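Local coordinates for nickel-dependent hydrogenase large subunit (Allochromatium vinosum, PDB 3MYR), which catalyses the oxidation of molecular hydrogen at a buried nickel-iron centre and probably recycles hydrogen released by nitrogenase, at residues R12-L17 with C555-V560; V386-L391 with T511-P516; G524-A529 with R547-F552. All coordinates share one frame; numbering follows the deposited sequence.

Contact 1: residues R12-L17 with C555-V560; sequences RIEGHL and CIACAV. With NFV (Ni-Fe oxidized active center), chain N.
OE2 of E14 is gripped at the start of the last helix, where the C-terminal CxxC motif of [NiFe] hydrogenase large subunits begins. The backbone N of A557 donates to OE2 of E14 over 2.8 Å. It meets that oxygen on the syn side, 22° out of the carboxylate plane. SG of C555 lies 3.2 Å from the same OE2 of E14. The carboxylate therefore sits against both the helix start and a metal ligand. Two torsions bring it there: CG is anti to the backbone N (chi1 -169°), and the chain then bends at chi2 (-63°). CD then lies beside the methyl of A557. The other oxygen, OE1, is hydrogen-bonded to T15 OG1 of the small subunit, so E14 joins the two chains beside the active site.

The backbones meet as well. N of I556 donates to O of E14 at 3.0 Å, approaching from above the carbonyl plane. This is a single bridge, with E14 beside C555. G15 comes next. A CB at that position would clash with OE2 of E14 and with N of A557, and the backbone angles themselves call for glycine. I556 makes the apolar part of the contact. Its CG1 packs on CB of L17 at 3.7 Å, with the two side chains crossing at about a right angle. CG2 of I556 lies 3.4 Å from O of H16.

The thiolates of the motif bind the Ni-Fe centre. C558 and C64 both bind the iron, while C555 and C61 both bind the nickel. C555 is also the N-cap of helix 556-560. Its SG accepts from N of C558 over 3.5 Å. The same SG of C555 stands 2.2 Å from NI of NFV.

Contact 2: residues V386-L391 with T511-P516; sequences VEVGPL and TWNAGP
The amide of N513 faces the backbone of V388 and pairs with both of its polar groups. N of V388 donates to OD1 of N513 at 2.9 Å, in the carbonyl plane and on a lone pair. In return, ND2 of N513 donates to O of V388 at 3.1 Å. That acceptor lies close to the plane of the amide, but the donor stands 38° above the carbonyl plane of V388. The two bonds together fix the rotation of the amide. With chi1 at -68°, CG of N513 lies anti to its own carbonyl carbon, and the group reaches across to V388. With an alanine here, the N and O of V388 would probably lose these mates, and the tie between loop and helix would probably weaken.

The valines on either side of E387 deal with W512. CG2 of V386 presses obliquely on the six-membered part of the indole, 3.4 Å from CE3 of W512. The two side chains lie side by side and point the same way. V388 instead crosses W512 at about a right angle, and its CG1 covers one face of the ring near the rim. CG2 of V388 turns to the amide, 3.6 Å from ND2 of N513. The carboxylate of E387 is set nearly perpendicular to that amide, with planes 82° apart, and forms a salt bridge with R429. A water donates to O of V386 and to O of W512, adding a third polar link.

G389 follows as the N-cap of helix 390-399. The contact thus ties the loop leading into that helix to the end of helix 509-514. Strands 281-288 and 378-381 pack on V386 and W512, and helix 525-531 touches N513.

Contact 3: residues G524-A529 with R547-F552; sequences GAYEAA and RTIHSF
Two short helices near the C-terminus, 525-531 and 543-551, pack together here just ahead of the cysteines that bind the Ni-Fe centre. Y526 and F552 carry most of the contact. Their side chains slide past each other in opposite directions. The rings are oblique, with centroids 4.9 Å apart and planes at 43°. CD1 of Y526 lies over one face of the F552 ring, toward its rim. CE1 of Y526 comes to 3.2 Å from CB of F552, so the fit is tight.

Two alanines one turn apart on helix 525-531 complete the seat for F552. CB of A529 meets the ring edge, 3.6 Å from CE2 of F552. CB of A525 comes in obliquely, 3.8 Å from CE1 of F552. R429 makes a cation-pi contact with the same ring. On the next turn back, CD1 of I549 rests 3.8 Å from CB of Y526. The methyl CG2 of T548 touches A529 as well.

A water bridges OH of Y526 and O of F552, lying in the plane of the tyrosine ring. At the start of helix 525-531, OE2 of E527 accepts from N of G524, the N-cap residue. E527 also forms a salt bridge with R517.

Between nearest atoms, the side chain of Y526 is about 7 Å from NFV, the Ni-Fe oxidized active center. The arrangement is a buried packing of helix 525-531 on helix 543-551 and the turn that follows it, close to a metal site.

All three contacts are buried in the core of the large subunit. Contact 1 is the one that binds metal and also meets the small subunit. Contact 2 joins loop to helix through an amide-backbone pair and an indole. Contact 3 is almost wholly apolar between its two helices, with one water as a polar link. Contacts 2 and 3 both lie within the chain loop closed by contact 1. Helices 509-514 and 525-531 follow each other, and O of N513 accepts a hydrogen bond from N of Y526. OG1 of T511 in contact 2 is hydrogen-bonded to O of A559 in contact 1. L17 of contact 1 packs on I549 and Y526 of contact 3.

Contact 1: residues R12-L17 with C555-V560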
ATOM      1  N   ARG B  12      -2.767  10.920  -5.903  1.00 19.50           N
ATOM      2  CA  ARG B  12      -3.625   9.756  -6.030  1.00 19.93           C
ATOM      3  C   ARG B  12      -2.857   8.546  -6.490  1.00 18.50           C
ATOM      4  O   ARG B  12      -3.347   7.755  -7.306  1.00 18.18           O
ATOM      5  CB  ARG B  12      -4.850  10.068  -6.904  1.00 17.43           C
ATOM      6  CG  ARG B  12      -5.883  10.789  -6.010  1.00 19.50           C
ATOM      7  CD  ARG B  12      -7.157  11.157  -6.776  1.00 16.83           C
ATOM      8  NE  ARG B  12      -6.895  12.084  -7.890  1.00 21.03           N
ATOM      9  CZ  ARG B  12      -7.066  11.817  -9.191  1.00 23.80           C
ATOM     10  NH1 ARG B  12      -7.464  10.621  -9.644  1.00 22.74           N
ATOM     11  NH2 ARG B  12      -6.905  12.792 -10.087  1.00 25.38           N
ATOM     12  N   ILE B  13      -1.617   8.446  -6.005  1.00 18.06           N
ATOM     13  CA  ILE B  13      -0.907   7.180  -5.974  1.00 18.56           C
ATOM     14  C   ILE B  13      -0.392   7.013  -4.550  1.00 19.86           C
ATOM     15  O   ILE B  13      -0.590   7.890  -3.676  1.00 19.08           O
ATOM     16  CB  ILE B  13       0.333   7.204  -6.969  1.00 18.31           C
ATOM     17  CG1 ILE B  13       1.346   8.309  -6.558  1.00 15.23           C
ATOM     18  CG2 ILE B  13      -0.118   7.490  -8.347  1.00 15.45           C
ATOM     19  CD1 ILE B  13       2.739   8.173  -7.225  1.00 19.27           C
ATOM     20  N   GLU B  14       0.330   5.926  -4.327  1.00 18.15           N
ATOM     21  CA  GLU B  14       1.164   5.836  -3.123  1.00 19.10           C
ATOM     22  C   GLU B  14       2.585   6.323  -3.457  1.00 19.11           C
ATOM     23  O   GLU B  14       3.159   5.928  -4.464  1.00 20.09           O
ATOM     24  CB  GLU B  14       1.237   4.378  -2.653  1.00 21.94           C
ATOM     25  CG  GLU B  14       1.873   4.252  -1.211  1.00 20.55           C
ATOM     26  CD  GLU B  14       3.347   4.732  -1.146  1.00 27.99           C
ATOM     27  OE1 GLU B  14       3.728   5.369  -0.085  1.00 22.45           O
ATOM     28  OE2 GLU B  14       4.105   4.487  -2.141  1.00 23.82           O
ATOM     29  N   GLY B  15       3.117   7.225  -2.659  1.00 18.82           N
ATOM     30  CA  GLY B  15       4.503   7.590  -2.768  1.00 20.63           C
ATOM     31  C   GLY B  15       4.809   8.680  -3.760  1.00 21.04           C
ATOM     32  O   GLY B  15       3.936   9.443  -4.163  1.00 23.42           O
ATOM     33  N   HIS B  16       6.074   8.748  -4.176  1.00 20.30           N
ATOM     34  CA  HIS B  16       6.619   9.984  -4.732  1.00 19.17           C
ATOM     35  C   HIS B  16       7.075   9.805  -6.164  1.00 19.82           C
ATOM     36  O   HIS B  16       8.159   9.276  -6.397  1.00 20.30           O
ATOM     37  CB  HIS B  16       7.790  10.469  -3.845  1.00 20.19           C
ATOM     38  CG  HIS B  16       7.318  10.984  -2.526  1.00 21.53           C
ATOM     39  ND1 HIS B  16       7.472  10.280  -1.342  1.00 27.43           N
ATOM     40  CD2 HIS B  16       6.533  12.041  -2.232  1.00 19.25           C
ATOM     41  CE1 HIS B  16       6.922  10.964  -0.349  1.00 16.98           C
ATOM     42  NE2 HIS B  16       6.316  12.017  -0.873  1.00 28.28           N
ATOM     43  N   LEU B  17       6.247  10.236  -7.106  1.00 19.03           N
ATOM     44  CA  LEU B  17       6.473   9.979  -8.506  1.00 21.51           C
ATOM     45  C   LEU B  17       6.439  11.292  -9.272  1.00 21.73           C
ATOM     46  O   LEU B  17       5.553  12.115  -9.104  1.00 20.81           O
ATOM     47  CB  LEU B  17       5.455   9.002  -9.075  1.00 19.70           C
ATOM     48  CG  LEU B  17       5.516   8.615 -10.585  1.00 23.21           C
ATOM     49  CD1 LEU B  17       6.737   7.738 -10.958  1.00 19.96           C
ATOM     50  CD2 LEU B  17       4.212   7.864 -11.047  1.00 15.61           C
ATOM     51  N   CYS B 555       2.932   2.459  -6.863  1.00 19.28           N
ATOM     52  CA  CYS B 555       3.292   2.563  -5.470  1.00 18.73           C
ATOM     53  C   CYS B 555       4.811   2.708  -5.417  1.00 18.13           C
ATOM     54  O   CYS B 555       5.542   1.769  -5.744  1.00 16.56           O
ATOM     55  CB  CYS B 555       2.821   1.311  -4.718  1.00 18.22           C
ATOM     56  SG  CYS B 555       3.323   1.480  -2.954  1.00 24.39           S
ATOM     57  N   ILE B 556       5.298   3.904  -5.071  1.00 18.36           N
ATOM     58  CA  ILE B 556       6.747   4.205  -5.233  1.00 18.23           C
ATOM     59  C   ILE B 556       7.468   3.809  -3.949  1.00 19.23           C
ATOM     60  O   ILE B 556       8.679   3.564  -3.943  1.00 17.24           O
ATOM     61  CB  ILE B 556       7.002   5.693  -5.591  1.00 17.86           C
ATOM     62  CG1 ILE B 556       6.308   6.082  -6.957  1.00 17.92           C
ATOM     63  CG2 ILE B 556       8.477   5.959  -5.697  1.00 19.59           C
ATOM     64  CD1 ILE B 556       6.280   5.022  -8.082  1.00 15.20           C
ATOM     65  N   ALA B 557       6.735   3.737  -2.846  1.00 17.22           N
ATOM     66  CA  ALA B 557       7.397   3.210  -1.640  1.00 17.67           C
ATOM     67  C   ALA B 557       7.691   1.728  -1.934  1.00 19.79           C
ATOM     68  O   ALA B 557       8.823   1.262  -1.727  1.00 20.26           O
ATOM     69  CB  ALA B 557       6.437   3.332  -0.378  1.00 16.21           C
ATOM     70  N   CYS B 558       6.726   0.990  -2.498  1.00 16.10           N
ATOM     71  CA  CYS B 558       7.076  -0.364  -2.939  1.00 17.72           C
ATOM     72  C   CYS B 558       8.206  -0.378  -3.965  1.00 19.41           C
ATOM     73  O   CYS B 558       9.117  -1.210  -3.890  1.00 19.98           O
ATOM     74  CB  CYS B 558       5.880  -1.007  -3.623  1.00 16.84           C
ATOM     75  SG  CYS B 558       4.841  -1.885  -2.491  1.00 20.10           S
ATOM     76  N   ALA B 559       8.103   0.497  -4.983  1.00 17.56           N
ATOM     77  CA  ALA B 559       9.003   0.372  -6.140  1.00 19.88           C
ATOM     78  C   ALA B 559      10.490   0.573  -5.722  1.00 19.52           C
ATOM     79  O   ALA B 559      11.403   0.005  -6.343  1.00 20.33           O
ATOM     80  CB  ALA B 559       8.631   1.441  -7.236  1.00 17.38           C
ATOM     81  N   VAL B 560      10.707   1.516  -4.810  1.00 18.17           N
ATOM     82  CA  VAL B 560      12.048   1.906  -4.409  1.00 18.17           C
ATOM     83  C   VAL B 560      12.484   1.233  -3.088  1.00 20.73           C
ATOM     84  O   VAL B 560      13.629   0.793  -2.987  1.00 22.46           O
ATOM     85  CB  VAL B 560      12.151   3.428  -4.200  1.00 19.64           C
ATOM     86  CG1 VAL B 560      13.594   3.824  -3.682  1.00 14.61           C
ATOM     87  CG2 VAL B 560      11.744   4.129  -5.493  1.00 15.34           C
TER
HETATM   88 FE   NFV N2005       3.073  -3.048  -3.507  1.00 16.26          FE
HETATM   89 NI   NFV N2005       2.660  -0.455  -2.029  1.00 22.31          NI
HETATM   90  C1  NFV N2005       3.876  -4.402  -3.524  1.00 19.51           C
HETATM   91  O1  NFV N2005       4.464  -5.491  -3.585  1.00 13.88           O
HETATM   92  C2  NFV N2005       1.571  -3.977  -4.224  1.00 13.93           C
HETATM   93  N2  NFV N2005       0.646  -4.577  -4.656  1.00 15.96           N
HETATM   94  C3  NFV N2005       3.685  -2.551  -5.219  1.00 20.92           C
HETATM   95  N3  NFV N2005       4.090  -2.234  -6.272  1.00 16.89           N
HETATM   96  O4  NFV N2005       1.964  -1.399  -3.502  1.00 19.96           O

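Contact 2: residues V386-L391 with T511-P516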
ATOM      1  N   VAL B 386       8.828  -5.656 -19.157  1.00 26.07           N
ATOM      2  CA  VAL B 386       7.580  -6.349 -19.066  1.00 24.60           C
ATOM      3  C   VAL B 386       6.602  -5.533 -18.191  1.00 23.67           C
ATOM      4  O   VAL B 386       7.018  -4.644 -17.425  1.00 22.86           O
ATOM      5  CB  VAL B 386       7.768  -7.822 -18.494  1.00 23.36           C
ATOM      6  CG1 VAL B 386       8.725  -8.626 -19.311  1.00 26.91           C
ATOM      7  CG2 VAL B 386       8.308  -7.763 -17.098  1.00 22.90           C
ATOM      8  N   GLU B 387       5.323  -5.881 -18.282  1.00 22.65           N
ATOM      9  CA  GLU B 387       4.308  -5.304 -17.409  1.00 22.83           C
ATOM     10  C   GLU B 387       3.855  -6.390 -16.418  1.00 23.35           C
ATOM     11  O   GLU B 387       3.693  -7.570 -16.818  1.00 23.19           O
ATOM     12  CB  GLU B 387       3.096  -4.822 -18.196  1.00 21.09           C
ATOM     13  CG  GLU B 387       1.907  -4.493 -17.266  1.00 20.53           C
ATOM     14  CD  GLU B 387       0.772  -3.720 -17.939  1.00 26.63           C
ATOM     15  OE1 GLU B 387      -0.367  -3.670 -17.377  1.00 27.40           O
ATOM     16  OE2 GLU B 387       0.996  -3.195 -19.059  1.00 28.31           O
ATOM     17  N   VAL B 388       3.657  -6.015 -15.138  1.00 20.98           N
ATOM     18  CA  VAL B 388       3.097  -6.972 -14.202  1.00 21.53           C
ATOM     19  C   VAL B 388       1.783  -6.410 -13.653  1.00 21.56           C
ATOM     20  O   VAL B 388       1.485  -5.215 -13.795  1.00 19.78           O
ATOM     21  CB  VAL B 388       4.075  -7.268 -12.994  1.00 22.76           C
ATOM     22  CG1 VAL B 388       5.387  -7.923 -13.575  1.00 20.26           C
ATOM     23  CG2 VAL B 388       4.453  -5.935 -12.273  1.00 20.13           C
ATOM     24  N   GLY B 389       1.014  -7.238 -12.978  1.00 19.41           N
ATOM     25  CA  GLY B 389      -0.152  -6.674 -12.269  1.00 20.46           C
ATOM     26  C   GLY B 389      -1.420  -7.319 -12.827  1.00 20.70           C
ATOM     27  O   GLY B 389      -1.371  -8.405 -13.457  1.00 20.30           O
ATOM     28  N   PRO B 390      -2.585  -6.688 -12.564  1.00 20.10           N
ATOM     29  CA  PRO B 390      -3.836  -7.330 -12.962  1.00 20.34           C
ATOM     30  C   PRO B 390      -3.936  -7.693 -14.422  1.00 21.47           C
ATOM     31  O   PRO B 390      -4.550  -8.709 -14.748  1.00 21.92           O
ATOM     32  CB  PRO B 390      -4.930  -6.278 -12.591  1.00 19.60           C
ATOM     33  CG  PRO B 390      -4.299  -5.521 -11.405  1.00 19.30           C
ATOM     34  CD  PRO B 390      -2.787  -5.449 -11.791  1.00 18.86           C
ATOM     35  N   LEU B 391      -3.460  -6.831 -15.323  1.00 24.13           N
ATOM     36  CA  LEU B 391      -3.563  -7.143 -16.765  1.00 24.54           C
ATOM     37  C   LEU B 391      -2.735  -8.415 -17.112  1.00 25.33           C
ATOM     38  O   LEU B 391      -3.180  -9.303 -17.852  1.00 23.65           O
ATOM     39  CB  LEU B 391      -3.127  -5.958 -17.630  1.00 23.07           C
ATOM     40  CG  LEU B 391      -3.351  -6.095 -19.173  1.00 24.10           C
ATOM     41  CD1 LEU B 391      -4.766  -6.621 -19.578  1.00 21.15           C
ATOM     42  CD2 LEU B 391      -3.040  -4.742 -19.927  1.00 20.03           C
ATOM     43  N   THR B 511       8.368  -1.606  -9.141  1.00 21.30           N
ATOM     44  CA  THR B 511       9.751  -1.540  -9.699  1.00 21.79           C
ATOM     45  C   THR B 511       9.752  -1.903 -11.174  1.00 22.34           C
ATOM     46  O   THR B 511      10.248  -1.154 -12.001  1.00 20.04           O
ATOM     47  CB  THR B 511      10.802  -2.409  -8.926  1.00 23.20           C
ATOM     48  OG1 THR B 511      10.550  -2.282  -7.521  1.00 19.42           O
ATOM     49  CG2 THR B 511      12.230  -1.900  -9.232  1.00 18.87           C
ATOM     50  N   TRP B 512       9.178  -3.056 -11.517  1.00 23.08           N
ATOM     51  CA  TRP B 512       9.028  -3.440 -12.935  1.00 22.11           C
ATOM     52  C   TRP B 512       8.330  -2.353 -13.727  1.00 23.23           C
ATOM     53  O   TRP B 512       8.847  -1.912 -14.779  1.00 23.22           O
ATOM     54  CB  TRP B 512       8.139  -4.726 -13.048  1.00 19.61           C
ATOM     55  CG  TRP B 512       8.845  -5.955 -12.558  1.00 21.55           C
ATOM     56  CD1 TRP B 512       8.713  -6.540 -11.345  1.00 19.76           C
ATOM     57  CD2 TRP B 512       9.778  -6.760 -13.303  1.00 21.74           C
ATOM     58  NE1 TRP B 512       9.482  -7.691 -11.280  1.00 23.01           N
ATOM     59  CE2 TRP B 512      10.163  -7.837 -12.464  1.00 20.16           C
ATOM     60  CE3 TRP B 512      10.323  -6.674 -14.606  1.00 19.70           C
ATOM     61  CZ2 TRP B 512      11.073  -8.841 -12.880  1.00 19.77           C
ATOM     62  CZ3 TRP B 512      11.240  -7.659 -15.026  1.00 20.24           C
ATOM     63  CH2 TRP B 512      11.600  -8.753 -14.165  1.00 21.70           C
ATOM     64  N   ASN B 513       7.103  -1.986 -13.307  1.00 20.63           N
ATOM     65  CA  ASN B 513       6.285  -1.131 -14.203  1.00 21.16           C
ATOM     66  C   ASN B 513       6.791   0.302 -14.329  1.00 21.60           C
ATOM     67  O   ASN B 513       6.753   0.916 -15.401  1.00 21.84           O
ATOM     68  CB  ASN B 513       4.822  -1.119 -13.689  1.00 21.40           C
ATOM     69  CG  ASN B 513       4.139  -2.475 -13.856  1.00 23.21           C
ATOM     70  OD1 ASN B 513       4.512  -3.262 -14.726  1.00 20.00           O
ATOM     71  ND2 ASN B 513       3.104  -2.715 -13.081  1.00 20.39           N
ATOM     72  N   ALA B 514       7.206   0.886 -13.199  1.00 22.36           N
ATOM     73  CA  ALA B 514       7.537   2.324 -13.140  1.00 21.95           C
ATOM     74  C   ALA B 514       9.044   2.589 -13.366  1.00 22.92           C
ATOM     75  O   ALA B 514       9.518   3.757 -13.350  1.00 25.46           O
ATOM     76  CB  ALA B 514       7.147   2.831 -11.773  1.00 18.05           C
ATOM     77  N   GLY B 515       9.831   1.528 -13.425  1.00 21.54           N
ATOM     78  CA  GLY B 515      11.291   1.667 -13.419  1.00 20.44           C
ATOM     79  C   GLY B 515      11.740   2.319 -14.722  1.00 23.61           C
ATOM     80  O   GLY B 515      10.998   2.330 -15.715  1.00 23.96           O
ATOM     81  N   PRO B 516      12.952   2.879 -14.740  1.00 21.86           N
ATOM     82  CA  PRO B 516      13.286   3.723 -15.898  1.00 23.25           C
ATOM     83  C   PRO B 516      13.913   2.892 -17.017  1.00 23.62           C
ATOM     84  O   PRO B 516      13.787   1.641 -17.048  1.00 23.83           O
ATOM     85  CB  PRO B 516      14.313   4.728 -15.306  1.00 22.06           C
ATOM     86  CG  PRO B 516      15.111   3.811 -14.343  1.00 20.23           C
ATOM     87  CD  PRO B 516      13.990   2.937 -13.675  1.00 21.69           C
TER
HETATM   88  O   HOH W   1       8.577  -2.448 -17.399  1.00 18.14           O

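Contact 3: residues G524-A529 with R547-F552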
ATOM      1  N   GLY B 524      10.548   1.557 -19.581  1.00 27.28           N
ATOM      2  CA  GLY B 524       9.682   0.745 -18.755  1.00 25.28           C
ATOM      3  C   GLY B 524       8.189   0.893 -19.090  1.00 25.36           C
ATOM      4  O   GLY B 524       7.813   1.749 -19.896  1.00 25.33           O
ATOM      5  N   ALA B 525       7.331   0.088 -18.424  1.00 25.33           N
ATOM      6  CA  ALA B 525       5.882   0.052 -18.744  1.00 24.40           C
ATOM      7  C   ALA B 525       5.209   1.447 -18.724  1.00 23.55           C
ATOM      8  O   ALA B 525       4.532   1.807 -19.684  1.00 21.58           O
ATOM      9  CB  ALA B 525       5.148  -0.915 -17.901  1.00 21.72           C
ATOM     10  N   TYR B 526       5.442   2.244 -17.681  1.00 22.24           N
ATOM     11  CA  TYR B 526       4.725   3.552 -17.600  1.00 21.73           C
ATOM     12  C   TYR B 526       5.168   4.383 -18.789  1.00 22.47           C
ATOM     13  O   TYR B 526       4.392   5.051 -19.432  1.00 22.22           O
ATOM     14  CB  TYR B 526       5.137   4.342 -16.353  1.00 20.11           C
ATOM     15  CG  TYR B 526       4.631   3.828 -15.013  1.00 22.29           C
ATOM     16  CD1 TYR B 526       4.024   2.567 -14.885  1.00 20.10           C
ATOM     17  CD2 TYR B 526       4.787   4.594 -13.875  1.00 18.87           C
ATOM     18  CE1 TYR B 526       3.553   2.105 -13.642  1.00 23.30           C
ATOM     19  CE2 TYR B 526       4.308   4.141 -12.618  1.00 23.21           C
ATOM     20  CZ  TYR B 526       3.748   2.882 -12.502  1.00 21.90           C
ATOM     21  OH  TYR B 526       3.430   2.384 -11.245  1.00 25.45           O
ATOM     22  N   GLU B 527       6.470   4.401 -19.020  1.00 23.04           N
ATOM     23  CA  GLU B 527       7.044   5.235 -20.053  1.00 24.80           C
ATOM     24  C   GLU B 527       6.554   4.792 -21.450  1.00 24.78           C
ATOM     25  O   GLU B 527       6.148   5.624 -22.283  1.00 24.95           O
ATOM     26  CB  GLU B 527       8.599   5.228 -19.929  1.00 24.35           C
ATOM     27  CG  GLU B 527       9.165   5.814 -18.589  1.00 21.49           C
ATOM     28  CD  GLU B 527      10.683   5.520 -18.448  1.00 26.38           C
ATOM     29  OE1 GLU B 527      11.429   6.304 -17.811  1.00 23.79           O
ATOM     30  OE2 GLU B 527      11.151   4.504 -19.024  1.00 25.08           O
ATOM     31  N   ALA B 528       6.537   3.489 -21.696  1.00 24.13           N
ATOM     32  CA  ALA B 528       6.121   3.009 -23.012  1.00 25.40           C
ATOM     33  C   ALA B 528       4.607   3.233 -23.134  1.00 25.78           C
ATOM     34  O   ALA B 528       4.110   3.508 -24.238  1.00 27.35           O
ATOM     35  CB  ALA B 528       6.457   1.514 -23.205  1.00 23.94           C
ATOM     36  N   ALA B 529       3.879   3.181 -22.010  1.00 24.85           N
ATOM     37  CA  ALA B 529       2.418   3.379 -22.037  1.00 24.48           C
ATOM     38  C   ALA B 529       2.052   4.825 -22.475  1.00 24.96           C
ATOM     39  O   ALA B 529       1.138   5.012 -23.272  1.00 24.88           O
ATOM     40  CB  ALA B 529       1.818   3.071 -20.661  1.00 24.36           C
ATOM     41  N   ARG B 547      -4.736   9.464 -16.148  1.00 22.83           N
ATOM     42  CA  ARG B 547      -5.597   8.294 -16.375  1.00 23.92           C
ATOM     43  C   ARG B 547      -4.775   7.036 -16.591  1.00 22.91           C
ATOM     44  O   ARG B 547      -5.094   6.012 -16.037  1.00 23.48           O
ATOM     45  CB  ARG B 547      -6.490   8.519 -17.620  1.00 22.45           C
ATOM     46  CG  ARG B 547      -7.661   9.339 -17.323  1.00 28.28           C
ATOM     47  CD  ARG B 547      -8.451   9.717 -18.588  1.00 32.52           C
ATOM     48  NE  ARG B 547      -9.579  10.509 -18.180  1.00 29.75           N
ATOM     49  CZ  ARG B 547     -10.606  10.860 -18.939  1.00 30.14           C
ATOM     50  NH1 ARG B 547     -10.637  10.578 -20.236  1.00 32.43           N
ATOM     51  NH2 ARG B 547     -11.581  11.554 -18.389  1.00 26.62           N
ATOM     52  N   THR B 548      -3.719   7.130 -17.405  1.00 21.41           N
ATOM     53  CA  THR B 548      -2.895   5.989 -17.761  1.00 22.30           C
ATOM     54  C   THR B 548      -1.936   5.623 -16.637  1.00 22.78           C
ATOM     55  O   THR B 548      -1.874   4.432 -16.212  1.00 21.96           O
ATOM     56  CB  THR B 548      -2.161   6.227 -19.083  1.00 21.62           C
ATOM     57  OG1 THR B 548      -3.107   6.153 -20.154  1.00 24.10           O
ATOM     58  CG2 THR B 548      -1.059   5.148 -19.370  1.00 22.08           C
ATOM     59  N   ILE B 549      -1.307   6.631 -16.045  1.00 21.08           N
ATOM     60  CA  ILE B 549      -0.385   6.316 -14.923  1.00 21.33           C
ATOM     61  C   ILE B 549      -1.205   5.644 -13.775  1.00 21.43           C
ATOM     62  O   ILE B 549      -0.811   4.622 -13.261  1.00 19.84           O
ATOM     63  CB  ILE B 549       0.432   7.572 -14.462  1.00 20.54           C
ATOM     64  CG1 ILE B 549       1.500   7.998 -15.508  1.00 22.41           C
ATOM     65  CG2 ILE B 549       1.114   7.370 -13.102  1.00 19.21           C
ATOM     66  CD1 ILE B 549       2.438   6.922 -15.988  1.00 18.24           C
ATOM     67  N   HIS B 550      -2.370   6.195 -13.432  1.00 21.11           N
ATOM     68  CA  HIS B 550      -3.163   5.649 -12.313  1.00 19.56           C
ATOM     69  C   HIS B 550      -3.653   4.242 -12.657  1.00 20.44           C
ATOM     70  O   HIS B 550      -3.821   3.404 -11.772  1.00 18.73           O
ATOM     71  CB  HIS B 550      -4.367   6.532 -12.002  1.00 17.27           C
ATOM     72  CG  HIS B 550      -4.016   7.823 -11.330  1.00 20.19           C
ATOM     73  ND1 HIS B 550      -4.699   9.000 -11.574  1.00 20.92           N
ATOM     74  CD2 HIS B 550      -3.101   8.111 -10.370  1.00 22.63           C
ATOM     75  CE1 HIS B 550      -4.212   9.953 -10.794  1.00 23.76           C
ATOM     76  NE2 HIS B 550      -3.240   9.441 -10.059  1.00 21.93           N
ATOM     77  N   SER B 551      -3.839   3.941 -13.947  1.00 19.64           N
ATOM     78  CA  SER B 551      -4.316   2.595 -14.284  1.00 18.90           C
ATOM     79  C   SER B 551      -3.318   1.512 -13.873  1.00 20.08           C
ATOM     80  O   SER B 551      -3.718   0.369 -13.759  1.00 20.04           O
ATOM     81  CB  SER B 551      -4.650   2.438 -15.786  1.00 19.47           C
ATOM     82  OG  SER B 551      -3.469   2.456 -16.614  1.00 19.06           O
ATOM     83  N   PHE B 552      -2.029   1.839 -13.755  1.00 20.64           N
ATOM     84  CA  PHE B 552      -1.027   0.876 -13.218  1.00 22.23           C
ATOM     85  C   PHE B 552      -1.029   0.765 -11.692  1.00 21.89           C
ATOM     86  O   PHE B 552      -0.302  -0.069 -11.141  1.00 22.54           O
ATOM     87  CB  PHE B 552       0.429   1.257 -13.665  1.00 21.56           C
ATOM     88  CG  PHE B 552       0.708   1.012 -15.114  1.00 23.38           C
ATOM     89  CD1 PHE B 552       1.228  -0.205 -15.527  1.00 21.87           C
ATOM     90  CD2 PHE B 552       0.562   2.045 -16.062  1.00 23.08           C
ATOM     91  CE1 PHE B 552       1.559  -0.459 -16.857  1.00 18.74           C
ATOM     92  CE2 PHE B 552       0.875   1.807 -17.420  1.00 22.24           C
ATOM     93  CZ  PHE B 552       1.377   0.578 -17.823  1.00 24.66           C
TER
HETATM   94  O   HOH W   2       2.562  -0.130 -10.711  1.00 14.07           O